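Local coordinates for translocator protein bipD (Burkholderia pseudomallei, PDB 3NFT) that is needed for invasion of epithelial cells and survival inside host cells, and probably regulates secretion of the translocator effectors of a type III secretion system, at residues S153-I165 against D176-I188. Numbering follows the deposited sequence.
Sequences SVADVMSKLQDYI and DGGKIKALIQQVI
S153 meets V187 where two antiparallel helices pack: the end of 121-160, one of the two long helices predicted to form a coiled coil in this needle-tip family, and helix 177-189, which returns alongside it after the hairpin of strands 165-168 and 172-175. The axes of 153-160 and 177-188 approach to 9.8 Å. In one of its two conformers the small serine has its OG near CG1 of V187 and hydrogen-bonded to the carbonyl of Y150 in its own helix. One turn on, V157 offers its beta-branched face to V187 and L183. Its CG2, anti to the backbone N, is driven against CB of L183 at 3.5 Å, tighter than usual for two carbons. K160 approaches CD1 of L183 through its CB; its amine turns away to a salt bridge with D156, as suits a lysine at the margin. L161 lays CB over CG2 of I180 at 3.8 Å, while its side chain also touches F254, so that it is packed between helix 177-189 and helix 244-295. Y164 buries more of its own surface here than any other residue. With CG beside the backbone N (chi1 -66°), the ring lies across K179, whose CB sits 3.7 Å from the centroid and 4° off the normal, a CH-pi contact over the face; CD1 of L183 reaches the ring edge at CE1. I165, starting the hairpin, touches CD1 of I180 through CG1. The residues flanking the hairpin are joined by the backbone: D176 N gives its hydrogen to Y164 O at 2.9 Å, nearly straight at 171°.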
# COMPACT_ATOMS: atom_id res chain seq x y z
N SER A 153 21.15 11.64 30.33
CA SER A 153 21.46 12.91 30.98
C SER A 153 20.92 12.94 32.41
O SER A 153 21.51 13.55 33.29
CB SER A 153 20.91 14.09 30.15
OG SER A 153 19.50 14.16 30.21
N VAL A 154 19.81 12.23 32.65
CA VAL A 154 19.26 12.09 34.01
C VAL A 154 20.18 11.21 34.85
O VAL A 154 20.53 11.53 35.96
CB VAL A 154 17.81 11.58 33.98
CG1 VAL A 154 17.29 11.33 35.40
CG2 VAL A 154 16.87 12.55 33.24
N ALA A 155 20.65 10.11 34.26
CA ALA A 155 21.66 9.30 34.96
C ALA A 155 22.92 10.06 35.30
O ALA A 155 23.49 9.89 36.38
CB ALA A 155 21.97 8.03 34.15
N ASP A 156 23.34 10.94 34.39
CA ASP A 156 24.54 11.74 34.55
C ASP A 156 24.33 12.71 35.73
O ASP A 156 25.14 12.77 36.65
CB ASP A 156 24.78 12.51 33.24
CG ASP A 156 26.14 13.17 33.15
OD1 ASP A 156 26.96 13.13 34.08
OD2 ASP A 156 26.38 13.78 32.07
N VAL A 157 23.21 13.46 35.72
CA VAL A 157 22.97 14.39 36.82
C VAL A 157 22.79 13.69 38.17
O VAL A 157 23.26 14.20 39.19
CB VAL A 157 21.86 15.40 36.50
CG1 VAL A 157 20.49 14.80 36.72
CG2 VAL A 157 22.05 16.66 37.35
N MET A 158 22.16 12.52 38.18
CA MET A 158 21.95 11.79 39.42
C MET A 158 23.25 11.20 39.95
O MET A 158 23.31 10.80 41.12
CB MET A 158 20.86 10.73 39.29
CG MET A 158 19.51 11.31 38.95
SD MET A 158 18.21 10.05 38.96
CE MET A 158 18.80 8.87 37.75
N SER A 159 24.25 11.11 39.07
CA SER A 159 25.59 10.68 39.48
C SER A 159 26.37 11.90 40.01
O SER A 159 26.91 11.87 41.11
CB SER A 159 26.31 10.05 38.31
OG SER A 159 25.63 8.91 37.84
N LYS A 160 26.42 12.97 39.22
CA LYS A 160 27.13 14.19 39.59
C LYS A 160 26.65 14.79 40.89
O LYS A 160 27.45 15.27 41.70
CB LYS A 160 26.99 15.24 38.48
CG LYS A 160 27.78 14.96 37.25
CD LYS A 160 27.59 16.05 36.21
CE LYS A 160 28.76 16.14 35.26
NZ LYS A 160 28.99 14.87 34.51
N LEU A 161 25.34 14.72 41.14
CA LEU A 161 24.77 15.39 42.32
C LEU A 161 25.22 14.77 43.62
O LEU A 161 25.19 15.39 44.65
CB LEU A 161 23.25 15.48 42.25
CG LEU A 161 22.40 14.20 42.37
CD1 LEU A 161 22.26 13.81 43.83
CD2 LEU A 161 21.00 14.41 41.73
N GLN A 162 25.70 13.52 43.54
CA GLN A 162 26.15 12.80 44.73
C GLN A 162 27.39 13.46 45.35
O GLN A 162 27.67 13.24 46.53
CB GLN A 162 26.41 11.33 44.38
CG GLN A 162 25.14 10.65 43.95
CD GLN A 162 25.33 9.16 43.70
OE1 GLN A 162 26.14 8.51 44.37
NE2 GLN A 162 24.61 8.63 42.74
N ASP A 163 28.09 14.27 44.57
CA ASP A 163 29.24 14.99 45.11
C ASP A 163 28.80 16.02 46.14
O ASP A 163 29.62 16.53 46.92
CB ASP A 163 29.99 15.75 44.02
CG ASP A 163 30.84 14.88 43.13
OD1 ASP A 163 31.36 15.41 42.13
OD2 ASP A 163 31.02 13.69 43.42
N TYR A 164 27.51 16.35 46.12
CA TYR A 164 26.97 17.39 46.99
C TYR A 164 26.18 16.85 48.17
O TYR A 164 25.49 17.59 48.88
CB TYR A 164 26.14 18.36 46.14
CG TYR A 164 26.98 19.14 45.18
CD1 TYR A 164 26.83 18.97 43.81
CD2 TYR A 164 27.93 20.04 45.63
CE1 TYR A 164 27.62 19.68 42.90
CE2 TYR A 164 28.73 20.76 44.72
CZ TYR A 164 28.57 20.57 43.38
OH TYR A 164 29.34 21.30 42.48
N ILE A 165 26.27 15.53 48.41
CA ILE A 165 25.70 14.91 49.57
C ILE A 165 26.83 14.26 50.32
O ILE A 165 27.61 13.48 49.72
CB ILE A 165 24.66 13.85 49.16
CG1 ILE A 165 23.52 14.51 48.36
CG2 ILE A 165 24.18 13.06 50.37
CD1 ILE A 165 22.61 13.55 47.66
N ASP A 176 24.08 19.98 49.66
CA ASP A 176 24.21 21.28 49.02
C ASP A 176 23.20 21.34 47.90
O ASP A 176 23.49 21.16 46.72
CB ASP A 176 25.63 21.54 48.53
CG ASP A 176 26.54 22.11 49.60
OD1 ASP A 176 27.78 21.97 49.42
OD2 ASP A 176 26.06 22.73 50.60
N GLY A 177 21.95 21.61 48.31
CA GLY A 177 20.85 21.49 47.40
C GLY A 177 20.74 22.53 46.32
O GLY A 177 20.17 22.27 45.26
N GLY A 178 21.25 23.74 46.59
CA GLY A 178 21.30 24.75 45.53
C GLY A 178 22.18 24.36 44.35
O GLY A 178 21.80 24.55 43.20
N LYS A 179 23.32 23.75 44.65
CA LYS A 179 24.21 23.28 43.61
C LYS A 179 23.50 22.20 42.80
O LYS A 179 23.61 22.14 41.57
CB LYS A 179 25.49 22.72 44.21
CG LYS A 179 26.33 23.75 44.96
CD LYS A 179 26.77 24.86 44.06
CE LYS A 179 27.62 25.86 44.81
NZ LYS A 179 28.55 25.17 45.73
N ILE A 180 22.75 21.35 43.51
CA ILE A 180 22.03 20.26 42.85
C ILE A 180 20.90 20.81 41.96
O ILE A 180 20.71 20.35 40.84
CB ILE A 180 21.49 19.23 43.84
CG1 ILE A 180 22.66 18.61 44.62
CG2 ILE A 180 20.71 18.13 43.14
CD1 ILE A 180 22.29 17.67 45.74
N LYS A 181 20.21 21.86 42.43
CA LYS A 181 19.17 22.47 41.61
C LYS A 181 19.73 22.97 40.30
O LYS A 181 19.11 22.81 39.26
CB LYS A 181 18.54 23.64 42.36
CG LYS A 181 17.69 23.26 43.52
CD LYS A 181 17.28 24.51 44.32
CE LYS A 181 16.80 24.18 45.71
NZ LYS A 181 16.36 25.42 46.44
N ALA A 182 20.92 23.57 40.35
CA ALA A 182 21.56 24.10 39.16
C ALA A 182 21.91 22.98 38.16
O ALA A 182 21.76 23.15 36.94
CB ALA A 182 22.82 24.95 39.53
N LEU A 183 22.41 21.87 38.69
CA LEU A 183 22.70 20.71 37.83
C LEU A 183 21.44 20.21 37.13
O LEU A 183 21.44 19.94 35.93
CB LEU A 183 23.35 19.58 38.65
CG LEU A 183 24.77 19.79 39.14
CD1 LEU A 183 25.16 18.67 40.13
CD2 LEU A 183 25.74 19.79 37.97
N ILE A 184 20.35 20.08 37.88
CA ILE A 184 19.09 19.63 37.32
C ILE A 184 18.56 20.61 36.29
O ILE A 184 18.06 20.22 35.25
CB ILE A 184 18.05 19.28 38.40
CG1 ILE A 184 18.56 18.10 39.26
CG2 ILE A 184 16.69 18.92 37.78
CD1 ILE A 184 17.80 17.81 40.49
N GLN A 185 18.63 21.91 36.59
CA GLN A 185 18.16 22.87 35.65
C GLN A 185 18.93 22.82 34.34
O GLN A 185 18.36 23.02 33.25
CB GLN A 185 18.23 24.26 36.29
CG GLN A 185 17.50 25.34 35.46
CD GLN A 185 16.01 25.11 35.39
OE1 GLN A 185 15.34 24.94 36.42
NE2 GLN A 185 15.46 25.07 34.16
N GLN A 186 20.22 22.52 34.42
CA GLN A 186 21.07 22.35 33.22
C GLN A 186 20.53 21.23 32.31
O GLN A 186 20.49 21.35 31.10
CB GLN A 186 22.48 22.09 33.66
CG GLN A 186 23.55 22.12 32.64
CD GLN A 186 24.94 22.16 33.28
OE1 GLN A 186 25.30 21.32 34.12
NE2 GLN A 186 25.74 23.15 32.88
N VAL A 187 20.07 20.15 32.92
CA VAL A 187 19.41 19.11 32.15
C VAL A 187 18.11 19.59 31.52
O VAL A 187 17.85 19.36 30.36
CB VAL A 187 19.17 17.86 33.03
CG1 VAL A 187 18.38 16.80 32.24
CG2 VAL A 187 20.53 17.34 33.54
N ILE A 188 17.27 20.24 32.30
CA ILE A 188 15.98 20.72 31.79
C ILE A 188 16.22 21.65 30.60
O ILE A 188 15.51 21.57 29.57
CB ILE A 188 15.19 21.45 32.92
CG1 ILE A 188 14.74 20.49 34.02
CG2 ILE A 188 13.97 22.22 32.33
CD1 ILE A 188 14.08 21.16 35.23